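PDB 3T0P: DNA polymerase III, beta subunit from Eubacterium rectale, which probably tethers DNA polymerases and other proteins to DNA, as a ring-shaped head-to-tail homodimer that makes replication processive. Local coordinates for residues K44-D49 / F116-Y121; M50-E55 / T231-R236. All coordinates share one frame; numbering follows the deposited sequence.

Contact 1. Residues K44-D49 / F116-Y121; sequences KLMAND and FSYIPY. With ACT (acetate ion), chain S.
N48, at the end of strand 43-48, and I119, in the connection between strands 104-109 and 127-131, have the closest CA atoms across the contact, 6.7 Å apart; no backbone-to-backbone hydrogen bond joins the segments, so 116-121 packs on the face of the strand without extending the sheet. The direct hydrogen bond comes from the side chain of N48, whose ND2 meets O of S117 at 2.8 Å and nearly straight, 173° at the hydrogen. That oxygen lies in the N48 amide plane, whereas ND2 sits above the S117 carbonyl plane. With CG anti to the backbone N (chi1 -171°), the amide is carried toward the loop, and its OD1 accepts from the backbone N of M50. Gripped through both ends, the amide has its rotation fixed; a bound acetate adds a weak bond from ND2. A valine in place of N48 has no amide, and O of S117 and N of M50 would probably both be left without this partner. In the N-terminal of the three domains of this DNA-encircling subunit, the opposite side of the strand packs through L45 and A47 on helix 8-18, so the loop and that helix sandwich the sheet. Selenomethionine M46 fills the loop side. Its CG touches CD1 of I119 at 3.7 Å, while SE stands at the edge of the F116 ring, 5.0 Å from the centroid, a Met-aromatic contact. A bend at chi3 (-42°) turns CE onto CD2 of Y118, 3.7 Å away, and SE approaches this second ring obliquely. Y118 OH reaches beyond the pair to D37. The F116 ring meets the strand's backbone through CZ, 3.6 Å from O of M46, with CA of A47 in its plane at the edge.

Contact 2. Residues M50-E55 / T231-R236; sequences MELGIE and TTVVSR. With EDO (1,2-ethanediol), chain X.
G53 and V234 form a hydrogen-bonded antiparallel pair in which each N donates to the other's O, both at 2.8 Å and both at 174°. E55 and T232 repeat the pattern, E55 N reaching T232 O at 3.0 Å and T232 N reaching E55 O at 2.9 Å; R236 N adds a fifth bond, to E51 O. The same carbonyls also receive CA-H contacts, as from S235 CA to E51 O. Strands 52-55 and 231-236 run at 168°, and their pairing fuses the N-terminal and central domains into one continuous antiparallel sheet, as in the bacterial beta subunit family. On the face bearing L52, I54, V233 and S235, CD1 of L52 meets CG1 of V233 at 3.7 Å, and I54 lies side by side with V233. The hydroxyl of S235 donates to O of R236 and also bonds T199; that of T231, at the far end of the pairing, bonds T56. At the exposed end, the R236 guanidinium has one face over CA of E51; its salt bridge, NH2 to OE1 of E51, is long at 3.8 Å, with the oxygen well out of the plane. Ethanediol bonds T232 OG1 and, weakly, E55 OE1.

The centres of contacts 1 and 2 lie about 7 Å apart, on one side of the chain's centre. Strands 43-48 and 52-58 follow each other in the chain and are neighbours in the same antiparallel sheet, where O of A47 stands 2.9 Å from N of I54 in a probable hydrogen bond. The order along the chain is 44-49, 50-55, 116-121, 231-236, so the contacts interleave. Contact 1 stays within the N-terminal domain, covering the sheet with the connection to the next domain; contact 2 carries the sheet into the central domain. I119 CG2 touches V234 CG2 at 3.6 Å, so this connection also packs on the strand across the domain boundary.

Contact 1. Residues K44-D49 / F116-Y121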
# COMPACT_ATOMS: atom_id res chain seq x y z
N LYS B 44 -2.72 -25.44 20.33
CA LYS B 44 -3.85 -24.74 19.74
C LYS B 44 -3.70 -23.24 19.95
O LYS B 44 -3.51 -22.81 21.08
CB LYS B 44 -5.14 -25.26 20.42
CG LYS B 44 -6.34 -25.50 19.52
CD LYS B 44 -7.32 -26.53 20.15
CE LYS B 44 -8.54 -25.90 20.79
NZ LYS B 44 -9.28 -26.80 21.74
N LEU B 45 -3.79 -22.45 18.86
CA LEU B 45 -3.83 -21.00 18.94
C LEU B 45 -5.26 -20.60 18.78
O LEU B 45 -5.95 -21.20 17.97
CB LEU B 45 -2.99 -20.30 17.87
CG LEU B 45 -1.49 -20.42 17.97
CD1 LEU B 45 -0.84 -19.55 16.93
CD2 LEU B 45 -0.97 -20.09 19.36
N MSE B 46 -5.72 -19.59 19.51
CA MSE B 46 -7.12 -19.20 19.46
C MSE B 46 -7.30 -17.70 19.65
O MSE B 46 -6.64 -17.10 20.49
CB MSE B 46 -7.88 -19.96 20.56
CG MSE B 46 -9.39 -19.94 20.40
SE MSE B 46 -10.31 -21.00 21.85
CE MSE B 46 -9.13 -22.57 21.93
N ALA B 47 -8.20 -17.11 18.86
CA ALA B 47 -8.65 -15.73 18.99
C ALA B 47 -10.17 -15.71 18.88
O ALA B 47 -10.76 -16.45 18.08
CB ALA B 47 -8.01 -14.83 17.96
N ASN B 48 -10.82 -14.97 19.78
CA ASN B 48 -12.27 -14.89 19.81
C ASN B 48 -12.74 -13.49 20.15
O ASN B 48 -12.33 -12.95 21.17
CB ASN B 48 -12.83 -15.90 20.83
CG ASN B 48 -14.32 -16.03 20.78
OD1 ASN B 48 -14.98 -15.62 19.82
ND2 ASN B 48 -14.90 -16.62 21.81
N ASP B 49 -13.61 -12.91 19.31
CA ASP B 49 -14.18 -11.58 19.55
C ASP B 49 -15.65 -11.68 20.02
O ASP B 49 -16.32 -10.66 20.11
CB ASP B 49 -14.05 -10.68 18.32
CG ASP B 49 -14.87 -11.10 17.11
OD1 ASP B 49 -16.07 -11.34 17.27
OD2 ASP B 49 -14.31 -11.14 16.00
N PHE B 116 -10.22 -15.73 29.16
CA PHE B 116 -10.52 -15.94 27.74
C PHE B 116 -11.82 -16.73 27.55
O PHE B 116 -12.01 -17.78 28.15
CB PHE B 116 -9.35 -16.69 27.04
CG PHE B 116 -9.38 -16.68 25.53
CD1 PHE B 116 -8.83 -15.63 24.81
CD2 PHE B 116 -9.96 -17.73 24.83
CE1 PHE B 116 -8.87 -15.62 23.41
CE2 PHE B 116 -10.01 -17.71 23.43
CZ PHE B 116 -9.46 -16.66 22.73
N SER B 117 -12.70 -16.22 26.68
CA SER B 117 -13.96 -16.88 26.33
C SER B 117 -13.69 -17.80 25.13
O SER B 117 -13.42 -17.32 24.02
CB SER B 117 -15.04 -15.85 26.02
OG SER B 117 -16.29 -16.50 25.91
N TYR B 118 -13.66 -19.11 25.39
CA TYR B 118 -13.37 -20.13 24.39
C TYR B 118 -14.43 -20.23 23.34
O TYR B 118 -15.60 -19.91 23.61
CB TYR B 118 -13.24 -21.49 25.06
CG TYR B 118 -11.89 -21.76 25.67
CD1 TYR B 118 -11.49 -21.12 26.84
CD2 TYR B 118 -11.04 -22.72 25.12
CE1 TYR B 118 -10.25 -21.39 27.42
CE2 TYR B 118 -9.81 -23.01 25.71
CZ TYR B 118 -9.43 -22.35 26.86
OH TYR B 118 -8.22 -22.61 27.45
N ILE B 119 -14.04 -20.70 22.14
CA ILE B 119 -14.99 -20.92 21.06
C ILE B 119 -15.96 -21.99 21.54
O ILE B 119 -15.49 -23.02 22.06
CB ILE B 119 -14.24 -21.31 19.77
CG1 ILE B 119 -13.39 -20.12 19.23
CG2 ILE B 119 -15.22 -21.86 18.73
CD1 ILE B 119 -12.31 -20.50 18.24
N PRO B 120 -17.29 -21.76 21.48
CA PRO B 120 -18.22 -22.79 21.98
C PRO B 120 -18.18 -24.07 21.16
O PRO B 120 -17.77 -24.05 19.99
CB PRO B 120 -19.59 -22.11 21.85
CG PRO B 120 -19.41 -21.12 20.75
CD PRO B 120 -18.02 -20.60 20.94
N TYR B 121 -18.62 -25.18 21.77
CA TYR B 121 -18.78 -26.43 21.06
C TYR B 121 -19.97 -26.27 20.12
O TYR B 121 -21.00 -25.70 20.51
CB TYR B 121 -19.01 -27.59 22.05
CG TYR B 121 -19.57 -28.84 21.40
CD1 TYR B 121 -18.74 -29.73 20.72
CD2 TYR B 121 -20.94 -29.09 21.40
CE1 TYR B 121 -19.26 -30.85 20.08
CE2 TYR B 121 -21.47 -30.21 20.77
CZ TYR B 121 -20.62 -31.10 20.12
OH TYR B 121 -21.14 -32.21 19.50
C ACT S . -17.75 -17.56 18.74
O ACT S . -17.50 -17.26 19.91
OXT ACT S . -16.84 -17.62 17.98
CH3 ACT S . -19.13 -17.90 18.24
O HOH W 1 -17.88 -17.40 23.00

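Contact 2. Residues M50-E55 / T231-R236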
# COMPACT_ATOMS: atom_id res chain seq x y z
N MSE B 50 -16.13 -12.92 20.31
CA MSE B 50 -17.48 -13.30 20.78
C MSE B 50 -18.46 -13.50 19.62
O MSE B 50 -19.47 -14.17 19.80
CB MSE B 50 -18.07 -12.33 21.82
CG MSE B 50 -17.18 -12.16 23.05
SE MSE B 50 -16.62 -13.83 23.92
CE MSE B 50 -18.36 -14.27 24.80
N GLU B 51 -18.17 -12.93 18.45
CA GLU B 51 -18.95 -13.13 17.24
C GLU B 51 -18.20 -14.14 16.35
O GLU B 51 -18.79 -15.10 15.86
CB GLU B 51 -19.19 -11.80 16.49
CG GLU B 51 -19.91 -11.97 15.17
CD GLU B 51 -20.41 -10.69 14.54
OE1 GLU B 51 -21.50 -10.22 14.94
OE2 GLU B 51 -19.72 -10.16 13.63
N LEU B 52 -16.91 -13.90 16.14
CA LEU B 52 -16.05 -14.72 15.30
C LEU B 52 -14.91 -15.30 16.12
O LEU B 52 -14.19 -14.57 16.80
CB LEU B 52 -15.51 -13.85 14.16
CG LEU B 52 -14.59 -14.49 13.16
CD1 LEU B 52 -15.36 -15.36 12.20
CD2 LEU B 52 -13.85 -13.40 12.36
N GLY B 53 -14.76 -16.62 16.04
CA GLY B 53 -13.71 -17.40 16.67
C GLY B 53 -12.86 -18.09 15.63
O GLY B 53 -13.37 -18.63 14.64
N ILE B 54 -11.53 -18.03 15.79
CA ILE B 54 -10.61 -18.71 14.89
C ILE B 54 -9.68 -19.52 15.78
O ILE B 54 -9.12 -19.02 16.76
CB ILE B 54 -9.86 -17.84 13.84
CG1 ILE B 54 -10.82 -16.95 13.03
CG2 ILE B 54 -9.05 -18.74 12.88
CD1 ILE B 54 -10.14 -15.93 12.14
N GLU B 55 -9.47 -20.76 15.38
CA GLU B 55 -8.68 -21.78 16.03
C GLU B 55 -7.77 -22.43 15.02
O GLU B 55 -8.20 -22.73 13.90
CB GLU B 55 -9.66 -22.82 16.56
CG GLU B 55 -9.26 -23.62 17.77
CD GLU B 55 -10.43 -24.51 18.12
OE1 GLU B 55 -10.67 -25.49 17.38
OE2 GLU B 55 -11.18 -24.14 19.05
N THR B 231 -7.24 -25.20 10.30
CA THR B 231 -7.99 -24.08 10.85
C THR B 231 -9.48 -24.35 10.92
O THR B 231 -10.05 -25.02 10.06
CB THR B 231 -7.71 -22.85 9.96
OG1 THR B 231 -6.30 -22.63 10.00
CG2 THR B 231 -8.41 -21.58 10.43
N THR B 232 -10.10 -23.82 11.97
CA THR B 232 -11.53 -23.84 12.24
C THR B 232 -11.96 -22.41 12.50
O THR B 232 -11.39 -21.72 13.33
CB THR B 232 -11.88 -24.79 13.40
OG1 THR B 232 -11.36 -26.07 13.10
CG2 THR B 232 -13.38 -24.93 13.60
N VAL B 233 -12.94 -21.97 11.75
CA VAL B 233 -13.55 -20.67 11.89
C VAL B 233 -14.94 -20.92 12.37
O VAL B 233 -15.65 -21.74 11.76
CB VAL B 233 -13.50 -19.84 10.59
CG1 VAL B 233 -14.30 -18.57 10.74
CG2 VAL B 233 -12.06 -19.52 10.20
N VAL B 234 -15.33 -20.28 13.49
CA VAL B 234 -16.67 -20.39 14.06
C VAL B 234 -17.30 -18.99 14.16
O VAL B 234 -16.68 -18.07 14.67
CB VAL B 234 -16.66 -21.11 15.42
CG1 VAL B 234 -18.09 -21.26 15.96
CG2 VAL B 234 -15.98 -22.47 15.30
N SER B 235 -18.52 -18.84 13.66
CA SER B 235 -19.19 -17.56 13.69
C SER B 235 -20.62 -17.68 14.11
O SER B 235 -21.30 -18.64 13.73
CB SER B 235 -19.11 -16.89 12.32
OG SER B 235 -19.85 -15.68 12.23
N ARG B 236 -21.10 -16.69 14.89
CA ARG B 236 -22.51 -16.57 15.24
C ARG B 236 -23.27 -16.21 13.97
O ARG B 236 -22.67 -15.69 13.04
CB ARG B 236 -22.72 -15.49 16.28
CG ARG B 236 -22.24 -15.82 17.70
CD ARG B 236 -22.89 -14.92 18.76
NE ARG B 236 -23.04 -13.53 18.32
CZ ARG B 236 -22.48 -12.47 18.91
NH1 ARG B 236 -21.75 -12.63 20.01
NH2 ARG B 236 -22.66 -11.25 18.41
C1 EDO X . -8.57 -28.43 13.96
O1 EDO X . -8.62 -27.62 12.78
C2 EDO X . -9.03 -27.65 15.19
O2 EDO X . -8.50 -26.31 15.15